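Local coordinates for protein elongation factor G (Thermus thermophilus, PDB 2DY1) that binds GTP with magnesium and probably hydrolyses it as a translation elongation factor of the EF-G family, whose members drive ribosomal translocation, at residues Val570-Ile575 with Tyr646-Pro651; Tyr456-Lys461 with Ala526-Met531. All coordinates share one frame; numbering follows the deposited sequence.

Contact 1 (Val570-Ile575 with Tyr646-Pro651); sequences VLLEPI and YAEVPP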
loop_
_atom_site.group_PDB
_atom_site.type_symbol
_atom_site.label_atom_id
_atom_site.label_comp_id
_atom_site.label_asym_id
_atom_site.label_seq_id
_atom_site.Cartn_x
_atom_site.Cartn_y
_atom_site.Cartn_z
ATOM N N VAL A 570 -1.671 -31.275 24.923
ATOM C CA VAL A 570 -0.685 -30.230 25.158
ATOM C C VAL A 570 -1.026 -28.980 24.352
ATOM O O VAL A 570 -1.654 -29.067 23.294
ATOM C CB VAL A 570 0.741 -30.685 24.771
ATOM C CG1 VAL A 570 1.133 -31.901 25.592
ATOM C CG2 VAL A 570 0.816 -30.986 23.286
ATOM N N LEU A 571 -0.593 -27.825 24.858
ATOM C CA LEU A 571 -0.851 -26.535 24.218
ATOM C C LEU A 571 0.151 -26.212 23.119
ATOM O O LEU A 571 1.355 -26.439 23.270
ATOM C CB LEU A 571 -0.822 -25.425 25.268
ATOM C CG LEU A 571 -1.349 -24.055 24.828
ATOM C CD1 LEU A 571 -2.857 -24.119 24.639
ATOM C CD2 LEU A 571 -0.994 -23.018 25.881
ATOM N N LEU A 572 -0.352 -25.679 22.008
ATOM C CA LEU A 572 0.488 -25.309 20.874
ATOM C C LEU A 572 0.315 -23.817 20.602
ATOM O O LEU A 572 -0.735 -23.254 20.884
ATOM C CB LEU A 572 0.076 -26.083 19.619
ATOM C CG LEU A 572 0.114 -27.612 19.653
ATOM C CD1 LEU A 572 -0.400 -28.140 18.324
ATOM C CD2 LEU A 572 1.540 -28.100 19.901
ATOM N N GLU A 573 1.353 -23.187 20.065
ATOM C CA GLU A 573 1.275 -21.767 19.735
ATOM C C GLU A 573 1.853 -21.561 18.352
ATOM O O GLU A 573 2.692 -22.333 17.898
ATOM C CB GLU A 573 2.043 -20.917 20.759
ATOM C CG GLU A 573 3.549 -21.059 20.699
ATOM C CD GLU A 573 4.240 -20.188 21.736
ATOM O OE1 GLU A 573 3.860 -19.005 21.861
ATOM O OE2 GLU A 573 5.164 -20.681 22.419
ATOM N N PRO A 574 1.400 -20.514 17.645
ATOM C CA PRO A 574 1.971 -20.334 16.313
ATOM C C PRO A 574 3.367 -19.724 16.349
ATOM O O PRO A 574 3.640 -18.812 17.127
ATOM C CB PRO A 574 0.944 -19.449 15.608
ATOM C CG PRO A 574 0.307 -18.704 16.712
ATOM C CD PRO A 574 0.200 -19.687 17.836
ATOM N N ILE A 575 4.244 -20.267 15.507
ATOM C CA ILE A 575 5.626 -19.817 15.377
ATOM C C ILE A 575 5.760 -19.155 14.011
ATOM O O ILE A 575 5.276 -19.678 13.012
ATOM C CB ILE A 575 6.613 -21.013 15.448
ATOM C CG1 ILE A 575 6.484 -21.719 16.800
ATOM C CG2 ILE A 575 8.053 -20.526 15.215
ATOM C CD1 ILE A 575 6.618 -20.812 18.007
ATOM N N TYR A 646 3.142 -24.616 14.104
ATOM C CA TYR A 646 2.716 -24.584 15.497
ATOM C C TYR A 646 3.729 -25.397 16.293
ATOM O O TYR A 646 4.283 -26.377 15.793
ATOM C CB TYR A 646 1.325 -25.203 15.676
ATOM C CG TYR A 646 0.196 -24.203 15.542
ATOM C CD1 TYR A 646 -0.279 -23.817 14.288
ATOM C CD2 TYR A 646 -0.355 -23.603 16.671
ATOM C CE1 TYR A 646 -1.276 -22.843 14.166
ATOM C CE2 TYR A 646 -1.351 -22.633 16.566
ATOM C CZ TYR A 646 -1.800 -22.258 15.310
ATOM O OH TYR A 646 -2.763 -21.287 15.211
ATOM N N ALA A 647 3.984 -24.986 17.526
ATOM C CA ALA A 647 4.927 -25.710 18.367
ATOM C C ALA A 647 4.370 -25.723 19.767
ATOM O O ALA A 647 3.568 -24.868 20.131
ATOM C CB ALA A 647 6.297 -25.029 18.346
ATOM N N GLU A 648 4.781 -26.707 20.554
ATOM C CA GLU A 648 4.308 -26.811 21.922
ATOM C C GLU A 648 4.781 -25.599 22.723
ATOM O O GLU A 648 5.935 -25.167 22.602
ATOM C CB GLU A 648 4.835 -28.107 22.554
ATOM C CG GLU A 648 4.587 -29.345 21.685
ATOM C CD GLU A 648 5.121 -30.639 22.294
ATOM O OE1 GLU A 648 5.728 -30.593 23.386
ATOM O OE2 GLU A 648 4.928 -31.705 21.669
ATOM N N VAL A 649 3.881 -25.060 23.534
ATOM C CA VAL A 649 4.174 -23.910 24.372
ATOM C C VAL A 649 4.990 -24.363 25.580
ATOM O O VAL A 649 4.637 -25.340 26.240
ATOM C CB VAL A 649 2.867 -23.259 24.875
ATOM C CG1 VAL A 649 3.178 -22.122 25.846
ATOM C CG2 VAL A 649 2.056 -22.743 23.690
ATOM N N PRO A 650 6.105 -23.672 25.874
ATOM C CA PRO A 650 6.912 -24.074 27.031
ATOM C C PRO A 650 6.013 -24.312 28.245
ATOM O O PRO A 650 5.094 -23.537 28.510
ATOM C CB PRO A 650 7.859 -22.896 27.199
ATOM C CG PRO A 650 8.142 -22.531 25.765
ATOM C CD PRO A 650 6.754 -22.573 25.136
ATOM N N PRO A 651 6.269 -25.395 28.996
ATOM C CA PRO A 651 5.498 -25.775 30.185
ATOM C C PRO A 651 5.096 -24.623 31.098
ATOM O O PRO A 651 3.967 -24.569 31.586
ATOM C CB PRO A 651 6.419 -26.772 30.884
ATOM C CG PRO A 651 7.104 -27.437 29.731
ATOM C CD PRO A 651 7.456 -26.258 28.851
HETATM O O HOH W 1 6.792 -22.742 21.312
#
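Ala647 O receives the shortest bond of this contact, 2.8 Å from Glu573 N. The same oxygen sits 3.2 Å from Leu572 CA, a CA-H...O contact. The return bond, Ala647 N to Glu573 O, is 3.0 Å. Further on, Val649 N donates to Leu571 O at 2.9 Å. Strand 569-583 runs antiparallel to the end of strand 638-648, and the Val649 bond carries the pairing one residue past it. These are the first and last strands of the ferredoxin-like βαββαβ fold. One sheet face carries Pro574 and Tyr646. Pro574 CB lies over the tyrosine ring, 4.2 Å from its centroid, and Pro574 CD meets Tyr646 CE2 at 3.6 Å. The hydroxyl is hydrogen-bonded to Pro455 O. Replacing Tyr646 by an alanine would probably uncover this side of Pro574 and leave the Pro455 carbonyl without its hydroxyl partner. On the other face, Glu573 CB packs on Val649 CG2 at 3.5 Å. With CG between backbone N and carbonyl carbon (chi1 70°), the extended glutamate chain passes across Val649 CG2 and carries OE2 to Pro650 CD. There OE2 forms a salt bridge with Arg598 and accepts from a water that also donates to Glu648 O.

Contact 2 (Tyr456-Lys461 with Ala526-Met531); sequences YRETIK and AGFPVM
Tyr456 CB sits over the centre of one face of the Phe528 ring, 3.5 Å from the centroid and 5° off the ring normal, a CH-pi contact. The two rings are set obliquely, with planes 57° apart. Phe528 also makes a cation-pi interaction with Arg661. The carboxylate of Glu458 stands almost perpendicular to the Phe528 ring plane. The short strand 457-460, which pairs antiparallel with strand 569-583 of the ferredoxin-like C-terminal domain, is tied here to the loop between helix 509-520 and strand 533-541. A single beta bridge links Glu458 and Val530. In it, Glu458 N donates to Pro529 O at 2.9 Å, and Met531 N donates to Glu458 O at 2.8 Å in a nearly straight bond.

Glu458 is buried, and its side chain is gripped by loop amides. Ala526 N and Phe528 N reach Glu458 OE2 from opposite faces of the carboxylate plane, at 2.8 Å and 2.9 Å. Leu525 N holds OE1. This fixes the rotation of the carboxylate, and the amides would probably stabilise its negative charge. Arg457 and Met531 cross at about a right angle, with Arg457 CD 3.8 Å from Met531 SD. The guanidinium end turns to a salt bridge with Glu419. At Thr459 the hydroxyl lies opposite the backbone N (chi1 -166°), which turns it to the loop, and OG1 donates to Met531 O at 2.6 Å.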
loop_
_atom_site.group_PDB
_atom_site.type_symbol
_atom_site.label_atom_id
_atom_site.label_comp_id
_atom_site.label_asym_id
_atom_site.label_seq_id
_atom_site.Cartn_x
_atom_site.Cartn_y
_atom_site.Cartn_z
ATOM N N TYR A 456 -4.094 -19.938 19.692
ATOM C CA TYR A 456 -3.480 -21.132 20.263
ATOM C C TYR A 456 -4.278 -22.345 19.807
ATOM O O TYR A 456 -5.441 -22.240 19.418
ATOM C CB TYR A 456 -3.503 -21.072 21.792
ATOM C CG TYR A 456 -2.590 -20.029 22.373
ATOM C CD1 TYR A 456 -1.207 -20.199 22.357
ATOM C CD2 TYR A 456 -3.105 -18.853 22.910
ATOM C CE1 TYR A 456 -0.352 -19.212 22.868
ATOM C CE2 TYR A 456 -2.264 -17.865 23.417
ATOM C CZ TYR A 456 -0.896 -18.049 23.390
ATOM O OH TYR A 456 -0.072 -17.054 23.869
ATOM N N ARG A 457 -3.642 -23.505 19.845
ATOM C CA ARG A 457 -4.321 -24.725 19.460
ATOM C C ARG A 457 -3.893 -25.807 20.421
ATOM O O ARG A 457 -3.154 -25.539 21.370
ATOM C CB ARG A 457 -3.990 -25.088 18.015
ATOM C CG ARG A 457 -4.591 -24.067 17.062
ATOM C CD ARG A 457 -4.641 -24.524 15.635
ATOM N NE ARG A 457 -5.216 -23.476 14.801
ATOM C CZ ARG A 457 -5.013 -23.394 13.496
ATOM N NH1 ARG A 457 -4.265 -24.307 12.898
ATOM N NH2 ARG A 457 -5.508 -22.376 12.804
ATOM N N GLU A 458 -4.378 -27.022 20.197
ATOM C CA GLU A 458 -4.038 -28.132 21.072
ATOM C C GLU A 458 -3.792 -29.381 20.252
ATOM O O GLU A 458 -4.178 -29.452 19.094
ATOM C CB GLU A 458 -5.192 -28.411 22.040
ATOM C CG GLU A 458 -5.508 -27.266 22.985
ATOM C CD GLU A 458 -6.719 -27.546 23.854
ATOM O OE1 GLU A 458 -6.987 -28.736 24.137
ATOM O OE2 GLU A 458 -7.393 -26.580 24.268
ATOM N N THR A 459 -3.130 -30.359 20.862
ATOM C CA THR A 459 -2.889 -31.631 20.200
ATOM C C THR A 459 -2.689 -32.690 21.274
ATOM O O THR A 459 -2.838 -32.404 22.470
ATOM C CB THR A 459 -1.676 -31.580 19.243
ATOM O OG1 THR A 459 -1.697 -32.746 18.400
ATOM C CG2 THR A 459 -0.358 -31.536 20.015
ATOM N N ILE A 460 -2.376 -33.911 20.857
ATOM C CA ILE A 460 -2.185 -34.997 21.812
ATOM C C ILE A 460 -0.799 -35.624 21.716
ATOM O O ILE A 460 -0.182 -35.620 20.655
ATOM C CB ILE A 460 -3.250 -36.097 21.615
ATOM C CG1 ILE A 460 -3.306 -36.528 20.151
ATOM C CG2 ILE A 460 -4.612 -35.591 22.061
ATOM C CD1 ILE A 460 -4.254 -37.724 19.894
ATOM N N LYS A 461 -0.322 -36.183 22.829
ATOM C CA LYS A 461 1.001 -36.794 22.863
ATOM C C LYS A 461 1.019 -38.323 22.937
ATOM O O LYS A 461 2.055 -38.948 22.684
ATOM C CB LYS A 461 1.808 -36.218 24.028
ATOM C CG LYS A 461 2.359 -34.813 23.781
ATOM C CD LYS A 461 3.312 -34.408 24.900
ATOM C CE LYS A 461 4.078 -33.135 24.566
ATOM N NZ LYS A 461 5.026 -32.752 25.656
ATOM N N ALA A 526 -7.564 -26.377 27.061
ATOM C CA ALA A 526 -7.894 -24.985 27.319
ATOM C C ALA A 526 -8.928 -24.445 26.338
ATOM O O ALA A 526 -9.046 -23.236 26.154
ATOM C CB ALA A 526 -6.623 -24.144 27.271
ATOM N N GLY A 527 -9.659 -25.348 25.691
ATOM C CA GLY A 527 -10.700 -24.942 24.756
ATOM C C GLY A 527 -10.315 -24.401 23.380
ATOM O O GLY A 527 -11.147 -23.795 22.705
ATOM N N PHE A 528 -9.082 -24.631 22.945
ATOM C CA PHE A 528 -8.634 -24.157 21.632
ATOM C C PHE A 528 -8.812 -25.262 20.581
ATOM O O PHE A 528 -8.937 -26.434 20.944
ATOM C CB PHE A 528 -7.162 -23.759 21.699
ATOM C CG PHE A 528 -6.898 -22.550 22.549
ATOM C CD1 PHE A 528 -6.180 -22.655 23.731
ATOM C CD2 PHE A 528 -7.334 -21.295 22.139
ATOM C CE1 PHE A 528 -5.892 -21.523 24.497
ATOM C CE2 PHE A 528 -7.051 -20.158 22.897
ATOM C CZ PHE A 528 -6.329 -20.274 24.074
ATOM N N PRO A 529 -8.838 -24.907 19.276
ATOM C CA PRO A 529 -9.001 -25.931 18.232
ATOM C C PRO A 529 -7.925 -27.001 18.354
ATOM O O PRO A 529 -6.767 -26.690 18.641
ATOM C CB PRO A 529 -8.868 -25.133 16.933
ATOM C CG PRO A 529 -9.431 -23.787 17.318
ATOM C CD PRO A 529 -8.777 -23.563 18.667
ATOM N N VAL A 530 -8.310 -28.259 18.129
ATOM C CA VAL A 530 -7.370 -29.374 18.236
ATOM C C VAL A 530 -6.880 -29.813 16.868
ATOM O O VAL A 530 -7.649 -29.856 15.905
ATOM C CB VAL A 530 -8.023 -30.601 18.935
ATOM C CG1 VAL A 530 -6.961 -31.655 19.242
ATOM C CG2 VAL A 530 -8.732 -30.159 20.209
ATOM N N MET A 531 -5.596 -30.129 16.788
ATOM C CA MET A 531 -4.986 -30.569 15.547
ATOM C C MET A 531 -3.960 -31.672 15.819
ATOM O O MET A 531 -3.747 -32.082 16.960
ATOM C CB MET A 531 -4.288 -29.391 14.848
ATOM C CG MET A 531 -3.187 -28.724 15.672
ATOM S SD MET A 531 -2.288 -27.411 14.760
ATOM C CE MET A 531 -3.455 -27.040 13.537
#

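Strand 569-583 connects the two contacts. It pairs with strand 638-648 in contact 1 and, at its N-terminal end, with strand 457-460 of contact 2. The probable backbone bonds between them are Leu572 N to Arg457 O and Val570 N to Thr459 O, each 2.9 Å. The centres are about 9 Å apart, and both contacts lie far from the GTP site. Contact 1 is partly buried and sheet-like. Contact 2 is a surface contact with a single bridge, and Glu458 alone of its touching residues is buried. Each holds a buried carboxylate: Glu573 meets a charged arginine and a water, Glu458 meets backbone amides. Tyr646 also touches Arg457 and Met531, so the two contacts pack directly together.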